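Local coordinates for protein NANS (YJHS), A 9-O-acetyl N-acetylneuraminic acid esterase (Escherichia coli O157:H7 EDL933, PDB 3PT5) that probably hydrolyses the 9-O-acetyl group of 9-O-acetyl-N-acetylneuraminate, a sialic acid of mammalian mucosal surfaces, as an SGNH-type esterase, at residues D19-L24 / P179-L184; M33-G38 / N303-L308; S134-G139 / A201-H206. All coordinates share one frame; numbering follows the deposited sequence.

In the fold
From the N terminus, strand 20-28, first in sequence and inside the sheet, gives contact 1 its first half; the loop that follows it supplies residues 33-38 of contact 2. Further on, the loop after strand 122-130 provides residues 134-139 of contact 3. The chain then returns to strand 182-189, where contact 1 closes across 154 intervening residues, and enters helix 203-218, whose first turn closes contact 3. Contact 2 closes last, at 303-308, just ahead of helix 315-335. Contact 1 therefore crosses both others, while contact 3 is nested inside contact 2. Contact 1 lies within the sheet, its centre about 31 Å from the centres of the other two; contact 2 joins two loops, and contact 3 joins a loop to helix 203-218.

Contact 1. Residues D19-L24 / P179-L184; sequences DYYYVL and PQNKFL
Asn181 carries its CG beside its own backbone N (chi1 -75°), which swings OD1 across to Tyr21, and Leu184 takes the same chi1 position (-70°) to lay its isobutyl group against Tyr22. Asn181 OD1 accepts from Tyr21 N at 2.7 Å, with the donor 45° above the carbonyl plane; its ND2 is held by Ala174 O in the last turn of helix 162-176, so the amide is fixed at both polar atoms. Beyond it the backbones zip together: Lys182 N donates to Tyr21 O (3.0 Å), Val23 N to Lys182 O (2.7 Å) and Leu184 N to Val23 O (2.7 Å). Tyr20 packs across Gln180 at about a right angle, CB to CB 3.6 Å. On the face bearing Tyr22, Leu184 CD2 meets the edge of the phenol at CD1, 3.6 Å away. On the other face Val23 CG1 lies in the plane of the Phe183 ring, 3.8 Å from CD1, and helix 162-176 covers both residues. This is parallel strand pairing inside the alpha/beta sheet of an SGNH hydrolase, strand 20-28 lying between 122-130 and 182-189, with the helix on the crossover into 182-189.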
loop_
_atom_site.group_PDB
_atom_site.type_symbol
_atom_site.label_atom_id
_atom_site.label_comp_id
_atom_site.label_asym_id
_atom_site.label_seq_id
_atom_site.Cartn_x
_atom_site.Cartn_y
_atom_site.Cartn_z
ATOM N N ASP A 19 20.246 -3.641 12.901
ATOM C CA ASP A 19 21.472 -3.269 12.184
ATOM C C ASP A 19 21.169 -2.719 10.811
ATOM O O ASP A 19 21.917 -1.902 10.286
ATOM C CB ASP A 19 22.403 -4.464 11.986
ATOM C CG ASP A 19 23.179 -4.819 13.223
ATOM O OD1 ASP A 19 23.351 -3.941 14.107
ATOM O OD2 ASP A 19 23.659 -5.966 13.269
ATOM N N TYR A 20 20.102 -3.226 10.200
ATOM C CA TYR A 20 19.728 -2.801 8.848
ATOM C C TYR A 20 18.315 -3.305 8.581
ATOM O O TYR A 20 17.730 -4.002 9.403
ATOM C CB TYR A 20 20.711 -3.340 7.766
ATOM C CG TYR A 20 20.636 -4.840 7.591
ATOM C CD1 TYR A 20 19.830 -5.409 6.595
ATOM C CD2 TYR A 20 21.343 -5.709 8.444
ATOM C CE1 TYR A 20 19.703 -6.800 6.465
ATOM C CE2 TYR A 20 21.235 -7.083 8.306
ATOM C CZ TYR A 20 20.409 -7.622 7.311
ATOM O OH TYR A 20 20.307 -8.991 7.174
ATOM N N TYR A 21 17.776 -2.921 7.424
ATOM C CA TYR A 21 16.366 -3.186 7.074
ATOM C C TYR A 21 16.236 -3.847 5.713
ATOM O O TYR A 21 16.997 -3.567 4.796
ATOM C CB TYR A 21 15.527 -1.897 7.055
ATOM C CG TYR A 21 15.368 -1.277 8.443
ATOM C CD1 TYR A 21 14.314 -1.657 9.245
ATOM C CD2 TYR A 21 16.281 -0.328 8.931
ATOM C CE1 TYR A 21 14.145 -1.141 10.504
ATOM C CE2 TYR A 21 16.113 0.217 10.223
ATOM C CZ TYR A 21 15.034 -0.216 10.992
ATOM O OH TYR A 21 14.782 0.231 12.272
ATOM N N TYR A 22 15.246 -4.727 5.616
ATOM C CA TYR A 22 14.740 -5.204 4.335
ATOM C C TYR A 22 13.651 -4.201 3.982
ATOM O O TYR A 22 12.754 -3.976 4.765
ATOM C CB TYR A 22 14.108 -6.578 4.485
ATOM C CG TYR A 22 15.063 -7.747 4.582
ATOM C CD1 TYR A 22 14.939 -8.832 3.718
ATOM C CD2 TYR A 22 16.054 -7.797 5.545
ATOM C CE1 TYR A 22 15.788 -9.932 3.805
ATOM C CE2 TYR A 22 16.920 -8.900 5.634
ATOM C CZ TYR A 22 16.778 -9.959 4.747
ATOM O OH TYR A 22 17.627 -11.057 4.818
ATOM N N VAL A 23 13.771 -3.609 2.809
ATOM C CA VAL A 23 12.970 -2.460 2.387
ATOM C C VAL A 23 11.914 -2.938 1.384
ATOM O O VAL A 23 12.225 -3.670 0.444
ATOM C CB VAL A 23 13.852 -1.336 1.775
ATOM C CG1 VAL A 23 12.990 -0.254 1.144
ATOM C CG2 VAL A 23 14.801 -0.719 2.825
ATOM N N LEU A 24 10.654 -2.556 1.624
ATOM C CA LEU A 24 9.571 -2.863 0.689
ATOM C C LEU A 24 8.809 -1.566 0.441
ATOM O O LEU A 24 8.382 -0.928 1.386
ATOM C CB LEU A 24 8.652 -3.933 1.283
ATOM C CG LEU A 24 7.550 -4.540 0.421
ATOM C CD1 LEU A 24 8.149 -5.491 -0.653
ATOM C CD2 LEU A 24 6.564 -5.282 1.310
ATOM N N PRO A 179 23.781 1.480 4.053
ATOM C CA PRO A 179 24.216 0.722 2.879
ATOM C C PRO A 179 23.968 -0.793 2.984
ATOM O O PRO A 179 24.023 -1.489 1.969
ATOM C CB PRO A 179 25.732 1.034 2.786
ATOM C CG PRO A 179 26.115 1.461 4.126
ATOM C CD PRO A 179 24.910 2.193 4.686
ATOM N N GLN A 180 23.674 -1.291 4.186
ATOM C CA GLN A 180 23.315 -2.700 4.352
ATOM C C GLN A 180 21.821 -2.992 4.123
ATOM O O GLN A 180 21.367 -4.160 4.230
ATOM C CB GLN A 180 23.668 -3.182 5.757
ATOM C CG GLN A 180 25.095 -3.627 5.976
ATOM C CD GLN A 180 25.246 -4.195 7.364
ATOM O OE1 GLN A 180 25.356 -3.452 8.345
ATOM N NE2 GLN A 180 25.206 -5.518 7.470
ATOM N N ASN A 181 21.037 -1.951 3.870
ATOM C CA ASN A 181 19.625 -2.175 3.601
ATOM C C ASN A 181 19.459 -2.937 2.297
ATOM O O ASN A 181 20.237 -2.742 1.362
ATOM C CB ASN A 181 18.861 -0.854 3.581
ATOM C CG ASN A 181 18.647 -0.274 4.976
ATOM O OD1 ASN A 181 18.950 -0.896 6.005
ATOM N ND2 ASN A 181 18.077 0.921 5.013
ATOM N N LYS A 182 18.462 -3.821 2.241
ATOM C CA LYS A 182 18.242 -4.674 1.076
ATOM C C LYS A 182 16.829 -4.442 0.537
ATOM O O LYS A 182 15.899 -4.418 1.314
ATOM C CB LYS A 182 18.399 -6.141 1.464
ATOM C CG LYS A 182 19.845 -6.543 1.885
ATOM C CD LYS A 182 20.898 -6.255 0.820
ATOM C CE LYS A 182 22.290 -6.761 1.273
ATOM N NZ LYS A 182 23.335 -6.390 0.283
ATOM N N PHE A 183 16.683 -4.273 -0.777
ATOM C CA PHE A 183 15.373 -3.954 -1.391
ATOM C C PHE A 183 14.636 -5.232 -1.794
ATOM O O PHE A 183 15.137 -6.018 -2.605
ATOM C CB PHE A 183 15.573 -3.053 -2.617
ATOM C CG PHE A 183 14.304 -2.415 -3.154
ATOM C CD1 PHE A 183 13.419 -1.702 -2.329
ATOM C CD2 PHE A 183 14.005 -2.531 -4.508
ATOM C CE1 PHE A 183 12.272 -1.110 -2.857
ATOM C CE2 PHE A 183 12.851 -1.948 -5.045
ATOM C CZ PHE A 183 11.981 -1.251 -4.221
ATOM N N LEU A 184 13.411 -5.388 -1.306
ATOM C CA LEU A 184 12.637 -6.591 -1.600
ATOM C C LEU A 184 11.730 -6.405 -2.814
ATOM O O LEU A 184 11.213 -7.385 -3.357
ATOM C CB LEU A 184 11.777 -6.996 -0.407
ATOM C CG LEU A 184 12.431 -7.555 0.864
ATOM C CD1 LEU A 184 11.391 -7.648 1.976
ATOM C CD2 LEU A 184 13.101 -8.927 0.597
#

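Contact 2. Residues M33-G38 / N303-L308; sequences MAYGEG and NWTTAL
Glu37 reaches out from its loop as an extended side chain and presents one carboxylate oxygen, OE2, to the backbone and hydroxyl of Thr305. Thr305 is shaped to receive it: OG1 stands between its own backbone N and carbonyl carbon (chi1 55°), so hydroxyl and N-H can converge on a single acceptor. OG1 donates to Glu37 OE2 at 2.7 Å on the anti side, 26° out of the carboxylate plane. Thr305 N donates to the same Glu37 OE2 at 2.9 Å, almost straight at the hydrogen, from 35° out on the opposite face, and the oxygen is thus pinched between the two. A water bound to Glu37 OE2 at 2.7 Å also donates to Thr306 O at 2.6 Å, extending the grip by one residue.

The carboxylate lies nearly parallel to the Trp304 indole, although it is the Trp304 CB methylene that Glu37 OE2 approaches, at 3.5 Å. Tyr35 crosses Thr305 at a slant: its ring atom CD2 comes to 3.9 Å from Thr305 CB, a plain van der Waals touch. The phenol continues past the threonine to bond Gln84 through OH, and its ring also meets that of His312.

Glu37 OE1 forms a salt bridge with Arg309, so both carboxylate oxygens have partners. Two protein donors and a water on OE2, with a guanidinium on OE1, would probably keep this buried acid ionised, and together they tie the early loop to the one preceding helix 315-335.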
loop_
_atom_site.group_PDB
_atom_site.type_symbol
_atom_site.label_atom_id
_atom_site.label_comp_id
_atom_site.label_asym_id
_atom_site.label_seq_id
_atom_site.Cartn_x
_atom_site.Cartn_y
_atom_site.Cartn_z
ATOM N N MET A 33 -3.510 0.934 0.171
ATOM C CA MET A 33 -3.332 1.667 1.418
ATOM C C MET A 33 -4.513 1.487 2.359
ATOM O O MET A 33 -5.308 0.578 2.204
ATOM C CB MET A 33 -3.098 3.146 1.105
ATOM C CG MET A 33 -4.107 3.767 0.166
ATOM S SD MET A 33 -3.871 5.550 0.007
ATOM C CE MET A 33 -4.342 6.105 1.657
ATOM N N ALA A 34 -4.632 2.366 3.355
ATOM C CA ALA A 34 -5.571 2.147 4.414
ATOM C C ALA A 34 -6.976 2.613 4.032
ATOM O O ALA A 34 -7.373 3.728 4.326
ATOM C CB ALA A 34 -5.072 2.883 5.685
ATOM N N TYR A 35 -7.718 1.743 3.354
ATOM C CA TYR A 35 -9.118 1.976 3.050
ATOM C C TYR A 35 -10.029 0.932 3.687
ATOM O O TYR A 35 -11.204 0.942 3.457
ATOM C CB TYR A 35 -9.341 2.087 1.554
ATOM C CG TYR A 35 -9.213 3.516 1.040
ATOM C CD1 TYR A 35 -7.956 4.122 0.934
ATOM C CD2 TYR A 35 -10.340 4.272 0.685
ATOM C CE1 TYR A 35 -7.821 5.392 0.439
ATOM C CE2 TYR A 35 -10.207 5.564 0.194
ATOM C CZ TYR A 35 -8.939 6.117 0.085
ATOM O OH TYR A 35 -8.839 7.421 -0.421
ATOM N N GLY A 36 -9.482 0.063 4.542
ATOM C CA GLY A 36 -10.340 -0.812 5.353
ATOM C C GLY A 36 -11.106 -0.017 6.390
ATOM O O GLY A 36 -10.501 0.730 7.175
ATOM N N GLU A 37 -12.436 -0.169 6.396
ATOM C CA GLU A 37 -13.292 0.634 7.300
ATOM C C GLU A 37 -13.615 -0.020 8.642
ATOM O O GLU A 37 -14.125 0.659 9.547
ATOM C CB GLU A 37 -14.576 1.067 6.584
ATOM C CG GLU A 37 -14.351 2.181 5.600
ATOM C CD GLU A 37 -15.583 2.484 4.767
ATOM O OE1 GLU A 37 -16.646 1.799 4.890
ATOM O OE2 GLU A 37 -15.502 3.440 3.994
ATOM N N GLY A 38 -13.355 -1.324 8.792
ATOM C CA GLY A 38 -13.545 -1.971 10.063
ATOM C C GLY A 38 -12.494 -1.525 11.081
ATOM O O GLY A 38 -11.383 -1.126 10.724
ATOM N N ASN A 303 -18.788 9.490 8.223
ATOM C CA ASN A 303 -17.514 8.920 8.659
ATOM C C ASN A 303 -16.897 7.847 7.736
ATOM O O ASN A 303 -15.800 7.354 8.028
ATOM C CB ASN A 303 -17.619 8.418 10.108
ATOM C CG ASN A 303 -18.674 7.405 10.269
ATOM O OD1 ASN A 303 -18.676 6.385 9.570
ATOM N ND2 ASN A 303 -19.612 7.666 11.170
ATOM N N TRP A 304 -17.544 7.517 6.626
ATOM C CA TRP A 304 -16.956 6.478 5.754
ATOM C C TRP A 304 -16.059 7.111 4.695
ATOM O O TRP A 304 -15.988 8.335 4.611
ATOM C CB TRP A 304 -18.024 5.560 5.156
ATOM C CG TRP A 304 -19.015 6.158 4.189
ATOM C CD1 TRP A 304 -18.816 7.185 3.305
ATOM C CD2 TRP A 304 -20.331 5.676 3.946
ATOM N NE1 TRP A 304 -19.950 7.375 2.539
ATOM C CE2 TRP A 304 -20.893 6.466 2.921
ATOM C CE3 TRP A 304 -21.104 4.649 4.502
ATOM C CZ2 TRP A 304 -22.185 6.250 2.437
ATOM C CZ3 TRP A 304 -22.394 4.463 4.036
ATOM C CH2 TRP A 304 -22.920 5.266 3.032
ATOM N N THR A 305 -15.379 6.289 3.900
ATOM C CA THR A 305 -14.482 6.801 2.897
ATOM C C THR A 305 -15.359 7.207 1.718
ATOM O O THR A 305 -15.724 8.389 1.591
ATOM C CB THR A 305 -13.367 5.783 2.537
ATOM O OG1 THR A 305 -13.956 4.542 2.140
ATOM C CG2 THR A 305 -12.455 5.577 3.744
ATOM N N THR A 306 -15.793 6.213 0.960
ATOM C CA THR A 306 -16.448 6.397 -0.313
ATOM C C THR A 306 -17.884 5.833 -0.212
ATOM O O THR A 306 -18.106 4.812 0.459
ATOM C CB THR A 306 -15.581 5.673 -1.380
ATOM O OG1 THR A 306 -14.416 6.474 -1.693
ATOM C CG2 THR A 306 -16.370 5.341 -2.621
ATOM N N ALA A 307 -18.864 6.490 -0.844
ATOM C CA ALA A 307 -20.220 5.970 -0.852
ATOM C C ALA A 307 -20.333 4.557 -1.446
ATOM O O ALA A 307 -21.140 3.751 -0.983
ATOM C CB ALA A 307 -21.177 6.954 -1.547
ATOM N N LEU A 308 -19.505 4.250 -2.450
ATOM C CA LEU A 308 -19.406 2.899 -3.017
ATOM C C LEU A 308 -18.623 1.996 -2.074
ATOM O O LEU A 308 -17.402 2.090 -2.008
ATOM C CB LEU A 308 -18.689 2.949 -4.379
ATOM C CG LEU A 308 -19.485 3.473 -5.581
ATOM C CD1 LEU A 308 -18.586 3.636 -6.816
ATOM C CD2 LEU A 308 -20.685 2.569 -5.907
HETATM O O HOH W 1 -17.170 2.825 1.930
#

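Contact 3. Residues S134-G139 / A201-H206; sequences SAFTAG and ASHPQH
Ser202 meets Thr137 at the start of the second segment: the methyl CG2 of Thr137 comes to 3.3 Å from Ser202 OG, a close methyl-to-oxygen touch and no hydrogen bond; the hydroxyl of Ser202 is bonded to Asp199. His203 follows, in the first turn of helix 203-218. The imidazole goes out with CG anti to the backbone N (chi1 176°), which offers its face to the edge of Phe136 in an offset edge-to-face pair, centroids 5.0 Å apart and planes at 84°. The nearest atoms are Phe136 CD2 and His203 CD2, at 3.5 Å. His203 NE2 is bonded to Gln190 OE1, which helps to set how the imidazole is turned.

One turn on, His206 N closes the helix turn on Ser202 O. Its side chain slides past Phe136 in the opposite direction, with His206 CB 3.5 Å from Phe136 CD1, and Thr137 CG2 sits at the edge of the His206 ring, 4.2 Å from ND1. Phe136 is thereby flanked by both histidines.

No hydrogen bond joins the two segments. Aromatic and apolar packing does the work, while Asp194, bonded to both Phe136 N and Thr137 OG1, holds the loop residues in position from outside.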
loop_
_atom_site.group_PDB
_atom_site.type_symbol
_atom_site.label_atom_id
_atom_site.label_comp_id
_atom_site.label_asym_id
_atom_site.label_seq_id
_atom_site.Cartn_x
_atom_site.Cartn_y
_atom_site.Cartn_z
ATOM N N SER A 134 -5.892 8.089 -7.443
ATOM C CA SER A 134 -4.810 8.447 -8.347
ATOM C C SER A 134 -4.879 7.570 -9.602
ATOM O O SER A 134 -5.472 6.471 -9.603
ATOM C CB SER A 134 -3.454 8.351 -7.622
ATOM O OG SER A 134 -3.230 7.022 -7.193
ATOM N N ALA A 135 -4.296 8.064 -10.692
ATOM C CA ALA A 135 -4.444 7.391 -11.983
ATOM C C ALA A 135 -3.382 7.837 -12.965
ATOM O O ALA A 135 -2.737 8.831 -12.734
ATOM C CB ALA A 135 -5.819 7.685 -12.572
ATOM N N PHE A 136 -3.264 7.103 -14.066
ATOM C CA PHE A 136 -2.404 7.542 -15.168
ATOM C C PHE A 136 -3.119 8.435 -16.150
ATOM O O PHE A 136 -2.470 9.248 -16.824
ATOM C CB PHE A 136 -1.832 6.343 -15.919
ATOM C CG PHE A 136 -0.752 5.620 -15.153
ATOM C CD1 PHE A 136 0.583 6.050 -15.193
ATOM C CD2 PHE A 136 -1.073 4.520 -14.356
ATOM C CE1 PHE A 136 1.571 5.369 -14.477
ATOM C CE2 PHE A 136 -0.084 3.837 -13.618
ATOM C CZ PHE A 136 1.244 4.265 -13.687
ATOM N N THR A 137 -4.438 8.273 -16.242
ATOM C CA THR A 137 -5.213 8.963 -17.288
ATOM C C THR A 137 -6.125 10.098 -16.805
ATOM O O THR A 137 -6.882 10.690 -17.599
ATOM C CB THR A 137 -5.973 7.947 -18.203
ATOM O OG1 THR A 137 -7.050 7.304 -17.488
ATOM C CG2 THR A 137 -5.024 6.886 -18.751
ATOM N N ALA A 138 -6.074 10.386 -15.502
ATOM C CA ALA A 138 -6.874 11.442 -14.892
ATOM C C ALA A 138 -6.247 11.802 -13.570
ATOM O O ALA A 138 -5.576 10.973 -12.942
ATOM C CB ALA A 138 -8.291 10.971 -14.677
ATOM N N GLY A 139 -6.451 13.044 -13.143
ATOM C CA GLY A 139 -6.035 13.480 -11.827
ATOM C C GLY A 139 -5.068 14.645 -11.905
ATOM O O GLY A 139 -4.233 14.689 -12.796
ATOM N N ALA A 201 -7.055 2.252 -22.283
ATOM C CA ALA A 201 -6.171 1.394 -23.050
ATOM C C ALA A 201 -4.741 1.920 -23.105
ATOM O O ALA A 201 -3.810 1.166 -23.425
ATOM C CB ALA A 201 -6.736 1.161 -24.439
ATOM N N SER A 202 -4.544 3.197 -22.758
ATOM C CA SER A 202 -3.193 3.735 -22.641
ATOM C C SER A 202 -2.481 3.312 -21.336
ATOM O O SER A 202 -1.282 3.471 -21.217
ATOM C CB SER A 202 -3.203 5.257 -22.746
ATOM O OG SER A 202 -3.973 5.812 -21.705
ATOM N N HIS A 203 -3.216 2.785 -20.365
ATOM C CA HIS A 203 -2.610 2.479 -19.061
ATOM C C HIS A 203 -1.437 1.494 -19.187
ATOM O O HIS A 203 -0.367 1.753 -18.624
ATOM C CB HIS A 203 -3.674 1.972 -18.068
ATOM C CG HIS A 203 -3.122 1.543 -16.745
ATOM N ND1 HIS A 203 -2.335 0.419 -16.592
ATOM C CD2 HIS A 203 -3.287 2.060 -15.500
ATOM C CE1 HIS A 203 -2.014 0.282 -15.313
ATOM N NE2 HIS A 203 -2.562 1.278 -14.636
ATOM N N PRO A 204 -1.598 0.398 -19.951
ATOM C CA PRO A 204 -0.419 -0.521 -19.971
ATOM C C PRO A 204 0.915 0.125 -20.357
ATOM O O PRO A 204 1.938 -0.106 -19.685
ATOM C CB PRO A 204 -0.851 -1.614 -20.955
ATOM C CG PRO A 204 -2.353 -1.689 -20.764
ATOM C CD PRO A 204 -2.777 -0.231 -20.595
ATOM N N GLN A 205 0.917 0.953 -21.399
ATOM C CA GLN A 205 2.158 1.621 -21.757
ATOM C C GLN A 205 2.608 2.658 -20.736
ATOM O O GLN A 205 3.797 2.772 -20.478
ATOM C CB GLN A 205 2.142 2.173 -23.181
ATOM C CG GLN A 205 2.325 1.079 -24.266
ATOM C CD GLN A 205 3.300 -0.061 -23.868
ATOM O OE1 GLN A 205 4.518 0.140 -23.712
ATOM N NE2 GLN A 205 2.754 -1.271 -23.727
ATOM N N HIS A 206 1.667 3.393 -20.133
ATOM C CA HIS A 206 2.028 4.356 -19.083
ATOM C C HIS A 206 2.674 3.663 -17.904
ATOM O O HIS A 206 3.704 4.120 -17.393
ATOM C CB HIS A 206 0.822 5.169 -18.583
ATOM C CG HIS A 206 0.364 6.226 -19.537
ATOM N ND1 HIS A 206 -0.969 6.522 -19.739
ATOM C CD2 HIS A 206 1.058 7.048 -20.357
ATOM C CE1 HIS A 206 -1.075 7.483 -20.638
ATOM N NE2 HIS A 206 0.140 7.819 -21.033
#